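Long-range contacts in kelch domain-containing protein (Colletotrichum graminicola M1.001, PDB 5C86), which probably catalyses the copper-dependent oxidation of alcohols, as a fungal alcohol oxidase related to galactose oxidase and glyoxal oxidase in the AA5 family: residues A[383-389]-A[402-407]; A[341-345]-A[472-477]. All blocks are in the same frame, centred on the assembly; numbering follows the deposited sequence.

Contact 1: residues A[383-389]-A[402-407]; sequences KRPVIQS and TITMQD
Gln388 and Ser389 both turn their backbone N-H groups to the carbonyl of Thr404, which is thus gripped twice. The bond from Gln388 N to Thr404 O is short but bent (2.7 Å, 136° at the hydrogen), whereas that from Ser389 N to Thr404 O is longer, 3.1 Å, and lies in the carbonyl plane on a lone pair. In return, Thr404 N reaches Ser389 O almost straight (171°). On the other side of the extra residue, Gln406 N donates to Val386 O at 2.9 Å, and the pairing runs on into the loop.

The apolar contacts gather on one face. Met405 starts away from its neighbour strand, but all three of its torsions lie near -60° and fold the thioether back, so that SD rests 3.7 Å from Ile387 CG1 while CE lies against Pro385 and 3.4 Å from Val386 O. Ile403 closes the row, its CG2 branch against Ile387 CG2 at 3.9 Å. Ile403 also packs on Leu463, and Met405 on Ala465, of strand 459-466.

Polar side chains occupy the more open face and the loop end. The amide of Gln406 crosses the isopropyl group of Val386, with OE1 3.7 Å from Val386 CB. Lys383 NZ and Asp407 OD2 form a long salt bridge, 3.9 Å, and a water bound by Lys383 NZ and Asp407 OD1 spans the gap. A second water takes the N-H groups of Val386 and Asp407 and donates to Asp407 OD2, bridging the two loops beside the last direct bond. Gln388 and Ser389 facing Thr404 make a classic beta bulge, here in antiparallel strands of the galactose oxidase-like early set domain, an immunoglobulin-like beta sandwich.

Contact 2: residues A[341-345]-A[472-477]; sequences MADAT and PCVAQF
Ala342 O is approached by three groups of the 472-477 segment. Ala475 N donates to it in a nearly straight hydrogen bond (2.9 Å, 175° at the hydrogen), meeting the oxygen from 29° out of the carbonyl plane. Val474 adds a CA-H...O contact, its CA 3.5 Å from Ala342 O, and lays its CG1 methyl beside the same oxygen. With CG1 anti to the backbone N (chi1 172°), the other branch, CG2, is placed against Asp343, 4.1 Å from CB.

The accepting carbonyl belongs to a tight hairpin turn between strands 336-340 and 346-350 of a propeller blade: Met341 to Ala344 form a type I turn, and Ala344 follows in a left-handed helical conformation. Overlapping it, Asp343 makes an Asx turn with Thr345. Its OD1 accepts from Thr345 N at 3.2 Å, from above the carboxylate plane, and from Thr345 OG1 at 2.7 Å, on the syn side; the two bonds hold the carboxylate back over its own loop. The C-terminal early set domain thus meets the tip of a beta hairpin, chiefly through backbone and small side chains.

Apolar contacts flank the single hydrogen bond. The methyl of Ala342 points into the partner segment and sits obliquely to the Phe477 ring, with CB 3.9 Å from CZ. Farther along the turn, Ala344 CB touches Pro472 CG at 3.9 Å, and Phe464 of strand 459-466 and Arg384 also pack on that methyl. Ala475 packs on Met462 and Phe464 of the same strand.

From the N terminus, the chain first reaches the 341-345 turn, in the blade that also takes strand 5-11 from the start of the chain. It then passes through strand 364-369 into the early set domain. There contact 1 closes a short loop of twelve residues, which includes strand 394-396. At 472-477 the chain comes back to the turn, so contact 2 closes a loop of 126 residues that contains all of contact 1. Arg384 joins the two: NE bonds to Pro472 O and NH2 to Asp343 O. Ile387 CD1 also packs on Cys473 SG. Contact 1 pairs strands within the domain; contact 2 fastens that domain to the propeller.

Contact 1: residues A[383-389]-A[402-407]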
loop_
_atom_site.group_PDB
_atom_site.type_symbol
_atom_site.label_atom_id
_atom_site.label_comp_id
_atom_site.label_asym_id
_atom_site.label_seq_id
_atom_site.Cartn_x
_atom_site.Cartn_y
_atom_site.Cartn_z
ATOM N N LYS A 383 -14.015 5.263 23.820
ATOM C CA LYS A 383 -14.318 6.627 23.515
ATOM C C LYS A 383 -13.047 7.177 22.853
ATOM O O LYS A 383 -11.964 7.039 23.395
ATOM C CB LYS A 383 -14.696 7.416 24.809
ATOM C CG LYS A 383 -14.694 8.925 24.617
ATOM C CD LYS A 383 -15.910 9.316 23.833
ATOM C CE LYS A 383 -16.062 10.857 23.784
ATOM N NZ LYS A 383 -14.791 11.532 23.453
ATOM N N ARG A 384 -13.199 7.718 21.688
ATOM C CA ARG A 384 -12.048 8.148 20.873
ATOM C C ARG A 384 -11.836 9.619 21.054
ATOM O O ARG A 384 -12.805 10.393 21.081
ATOM C CB ARG A 384 -12.300 7.796 19.424
ATOM C CG ARG A 384 -12.496 6.318 19.187
ATOM C CD ARG A 384 -12.814 5.931 17.747
ATOM N NE ARG A 384 -11.673 6.168 16.882
ATOM C CZ ARG A 384 -11.527 5.646 15.689
ATOM N NH1 ARG A 384 -12.556 4.934 15.174
ATOM N NH2 ARG A 384 -10.434 5.850 15.004
ATOM N N PRO A 385 -10.561 10.056 20.969
ATOM C CA PRO A 385 -10.344 11.490 20.867
ATOM C C PRO A 385 -10.741 12.018 19.497
ATOM O O PRO A 385 -11.003 11.236 18.568
ATOM C CB PRO A 385 -8.824 11.584 21.141
ATOM C CG PRO A 385 -8.269 10.333 20.606
ATOM C CD PRO A 385 -9.331 9.266 20.805
ATOM N N VAL A 386 -10.847 13.332 19.361
ATOM C CA VAL A 386 -11.276 14.009 18.158
ATOM C C VAL A 386 -10.286 15.183 17.821
ATOM O O VAL A 386 -10.045 16.017 18.680
ATOM C CB VAL A 386 -12.682 14.575 18.334
ATOM C CG1 VAL A 386 -13.118 15.376 17.137
ATOM C CG2 VAL A 386 -13.692 13.402 18.607
ATOM N N ILE A 387 -9.850 15.250 16.569
ATOM C CA ILE A 387 -9.151 16.446 16.078
ATOM C C ILE A 387 -10.194 17.464 15.681
ATOM O O ILE A 387 -11.000 17.195 14.742
ATOM C CB ILE A 387 -8.235 16.123 14.888
ATOM C CG1 ILE A 387 -7.203 15.155 15.361
ATOM C CG2 ILE A 387 -7.640 17.457 14.298
ATOM C CD1 ILE A 387 -6.275 14.680 14.232
ATOM N N GLN A 388 -10.188 18.587 16.444
ATOM C CA GLN A 388 -11.052 19.765 16.274
ATOM C C GLN A 388 -10.558 20.707 15.168
ATOM O O GLN A 388 -11.339 21.281 14.405
ATOM C CB GLN A 388 -11.146 20.564 17.589
ATOM C CG GLN A 388 -12.132 21.748 17.480
ATOM C CD GLN A 388 -12.071 22.692 18.662
ATOM O OE1 GLN A 388 -11.342 22.463 19.615
ATOM N NE2 GLN A 388 -12.848 23.773 18.601
ATOM N N SER A 389 -9.244 20.859 15.050
ATOM C CA SER A 389 -8.728 21.684 13.946
ATOM C C SER A 389 -7.297 21.277 13.524
ATOM O O SER A 389 -6.588 20.665 14.303
ATOM C CB SER A 389 -8.821 23.178 14.329
ATOM O OG SER A 389 -7.943 23.520 15.361
ATOM N N THR A 402 -0.235 22.780 13.709
ATOM C CA THR A 402 -0.823 22.752 15.008
ATOM C C THR A 402 -2.158 21.972 14.928
ATOM O O THR A 402 -3.027 22.326 14.102
ATOM C CB THR A 402 -1.056 24.166 15.585
ATOM O OG1 THR A 402 0.226 24.815 15.707
ATOM C CG2 THR A 402 -1.677 24.107 16.961
ATOM N N ILE A 403 -2.301 20.990 15.797
ATOM C CA ILE A 403 -3.413 20.065 15.861
ATOM C C ILE A 403 -4.178 20.462 17.112
ATOM O O ILE A 403 -3.584 20.392 18.186
ATOM C CB ILE A 403 -2.933 18.638 15.964
ATOM C CG1 ILE A 403 -1.998 18.271 14.807
ATOM C CG2 ILE A 403 -4.161 17.679 16.070
ATOM C CD1 ILE A 403 -0.908 17.316 15.146
ATOM N N THR A 404 -5.441 20.794 16.999
ATOM C CA THR A 404 -6.209 21.112 18.257
ATOM C C THR A 404 -7.192 19.965 18.501
ATOM O O THR A 404 -7.991 19.667 17.640
ATOM C CB THR A 404 -6.972 22.395 18.056
ATOM O OG1 THR A 404 -6.033 23.440 17.743
ATOM C CG2 THR A 404 -7.718 22.756 19.316
ATOM N N MET A 405 -7.058 19.344 19.644
ATOM C CA MET A 405 -7.867 18.223 20.113
ATOM C C MET A 405 -9.072 18.755 20.822
ATOM O O MET A 405 -9.005 19.769 21.531
ATOM C CB MET A 405 -7.073 17.296 21.007
ATOM C CG MET A 405 -5.761 16.792 20.380
ATOM S SD MET A 405 -6.032 15.965 18.780
ATOM C CE MET A 405 -7.039 14.600 19.350
ATOM N N GLN A 406 -10.149 18.008 20.725
ATOM C CA GLN A 406 -11.405 18.352 21.417
ATOM C C GLN A 406 -11.274 18.343 22.924
ATOM O O GLN A 406 -11.799 19.283 23.592
ATOM C CB GLN A 406 -12.477 17.386 20.943
ATOM C CG GLN A 406 -13.867 17.676 21.567
ATOM C CD GLN A 406 -14.822 16.630 21.035
ATOM O OE1 GLN A 406 -15.230 16.739 19.934
ATOM N NE2 GLN A 406 -14.989 15.544 21.740
ATOM N N ASP A 407 -10.611 17.329 23.467
ATOM C CA ASP A 407 -10.481 17.051 24.885
ATOM C C ASP A 407 -8.998 17.161 25.302
ATOM O O ASP A 407 -8.111 16.620 24.663
ATOM C CB ASP A 407 -10.947 15.620 25.210
ATOM C CG ASP A 407 -12.202 15.192 24.414
ATOM O OD1 ASP A 407 -13.255 15.773 24.802
ATOM O OD2 ASP A 407 -12.134 14.373 23.381
HETATM O O HOH W 1 -15.627 14.460 24.516
HETATM O O HOH W 2 -10.006 14.705 21.978
HETATM O O HOH W 3 -5.150 23.833 15.123
#

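Contact 2: residues A[341-345]-A[472-477]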
loop_
_atom_site.group_PDB
_atom_site.type_symbol
_atom_site.label_atom_id
_atom_site.label_comp_id
_atom_site.label_asym_id
_atom_site.label_seq_id
_atom_site.Cartn_x
_atom_site.Cartn_y
_atom_site.Cartn_z
ATOM N N MET A 341 -8.124 2.497 6.648
ATOM C CA MET A 341 -9.143 3.549 6.499
ATOM C C MET A 341 -8.852 4.755 7.446
ATOM O O MET A 341 -8.228 4.571 8.484
ATOM C CB MET A 341 -10.493 2.917 6.826
ATOM C CG MET A 341 -10.843 1.675 5.991
ATOM S SD MET A 341 -10.770 1.938 4.210
ATOM C CE MET A 341 -12.141 2.977 3.909
ATOM N N ALA A 342 -9.484 5.880 7.177
ATOM C CA ALA A 342 -9.262 7.067 8.029
ATOM C C ALA A 342 -9.853 6.862 9.414
ATOM O O ALA A 342 -9.425 7.467 10.384
ATOM C CB ALA A 342 -9.854 8.282 7.328
ATOM N N ASP A 343 -10.802 5.932 9.573
ATOM C CA ASP A 343 -11.347 5.634 10.910
ATOM C C ASP A 343 -10.485 4.664 11.670
ATOM O O ASP A 343 -10.852 4.189 12.742
ATOM C CB ASP A 343 -12.820 5.239 10.912
ATOM C CG ASP A 343 -13.066 3.898 10.314
ATOM O OD1 ASP A 343 -12.140 3.309 9.786
ATOM O OD2 ASP A 343 -14.217 3.401 10.342
ATOM N N ALA A 344 -9.324 4.269 11.101
ATOM C CA ALA A 344 -8.358 3.388 11.748
ATOM C C ALA A 344 -8.756 1.899 11.795
ATOM O O ALA A 344 -8.059 1.107 12.405
ATOM C CB ALA A 344 -7.956 3.922 13.140
ATOM N N THR A 345 -9.846 1.564 11.100
ATOM C CA THR A 345 -10.164 0.186 10.798
ATOM C C THR A 345 -9.401 -0.170 9.487
ATOM O O THR A 345 -8.839 0.691 8.784
ATOM C CB THR A 345 -11.689 -0.024 10.561
ATOM O OG1 THR A 345 -12.040 0.658 9.370
ATOM C CG2 THR A 345 -12.447 0.423 11.795
ATOM N N PRO A 472 -6.776 5.859 18.852
ATOM C CA PRO A 472 -6.675 6.887 17.855
ATOM C C PRO A 472 -7.959 7.577 17.544
ATOM O O PRO A 472 -9.079 6.984 17.599
ATOM C CB PRO A 472 -6.217 6.157 16.628
ATOM C CG PRO A 472 -6.839 4.780 16.774
ATOM C CD PRO A 472 -6.820 4.497 18.237
ATOM N N CYS A 473 -7.858 8.851 17.205
ATOM C CA CYS A 473 -8.931 9.572 16.591
ATOM C C CYS A 473 -9.229 9.024 15.203
ATOM O O CYS A 473 -8.446 8.219 14.640
ATOM C CB CYS A 473 -8.693 11.044 16.532
ATOM S SG CYS A 473 -7.327 11.547 15.466
ATOM N N VAL A 474 -10.334 9.492 14.593
ATOM C CA VAL A 474 -10.520 9.363 13.157
ATOM C C VAL A 474 -9.620 10.412 12.518
ATOM O O VAL A 474 -9.505 11.579 12.977
ATOM C CB VAL A 474 -12.004 9.588 12.801
ATOM C CG1 VAL A 474 -12.170 9.659 11.294
ATOM C CG2 VAL A 474 -12.857 8.525 13.440
ATOM N N ALA A 475 -8.901 10.058 11.480
ATOM C CA ALA A 475 -7.877 10.961 10.945
ATOM C C ALA A 475 -8.385 12.108 10.215
ATOM O O ALA A 475 -9.512 12.111 9.721
ATOM C CB ALA A 475 -6.911 10.179 10.081
ATOM N N GLN A 476 -7.551 13.172 10.202
ATOM C CA GLN A 476 -7.765 14.315 9.305
ATOM C C GLN A 476 -6.776 14.259 8.182
ATOM O O GLN A 476 -5.626 13.863 8.382
ATOM C CB GLN A 476 -7.662 15.669 10.041
ATOM C CG GLN A 476 -8.737 15.825 11.112
ATOM C CD GLN A 476 -10.165 15.642 10.584
ATOM O OE1 GLN A 476 -10.536 16.121 9.490
ATOM N NE2 GLN A 476 -10.993 14.990 11.393
ATOM N N PHE A 477 -7.207 14.669 7.009
ATOM C CA PHE A 477 -6.326 14.604 5.831
ATOM C C PHE A 477 -5.536 15.864 5.657
ATOM O O PHE A 477 -6.030 16.978 5.881
ATOM C CB PHE A 477 -7.146 14.348 4.563
ATOM C CG PHE A 477 -7.714 13.002 4.473
ATOM C CD1 PHE A 477 -6.989 11.996 3.890
ATOM C CD2 PHE A 477 -8.974 12.674 4.990
ATOM C CE1 PHE A 477 -7.497 10.737 3.807
ATOM C CE2 PHE A 477 -9.504 11.392 4.863
ATOM C CZ PHE A 477 -8.752 10.396 4.258
#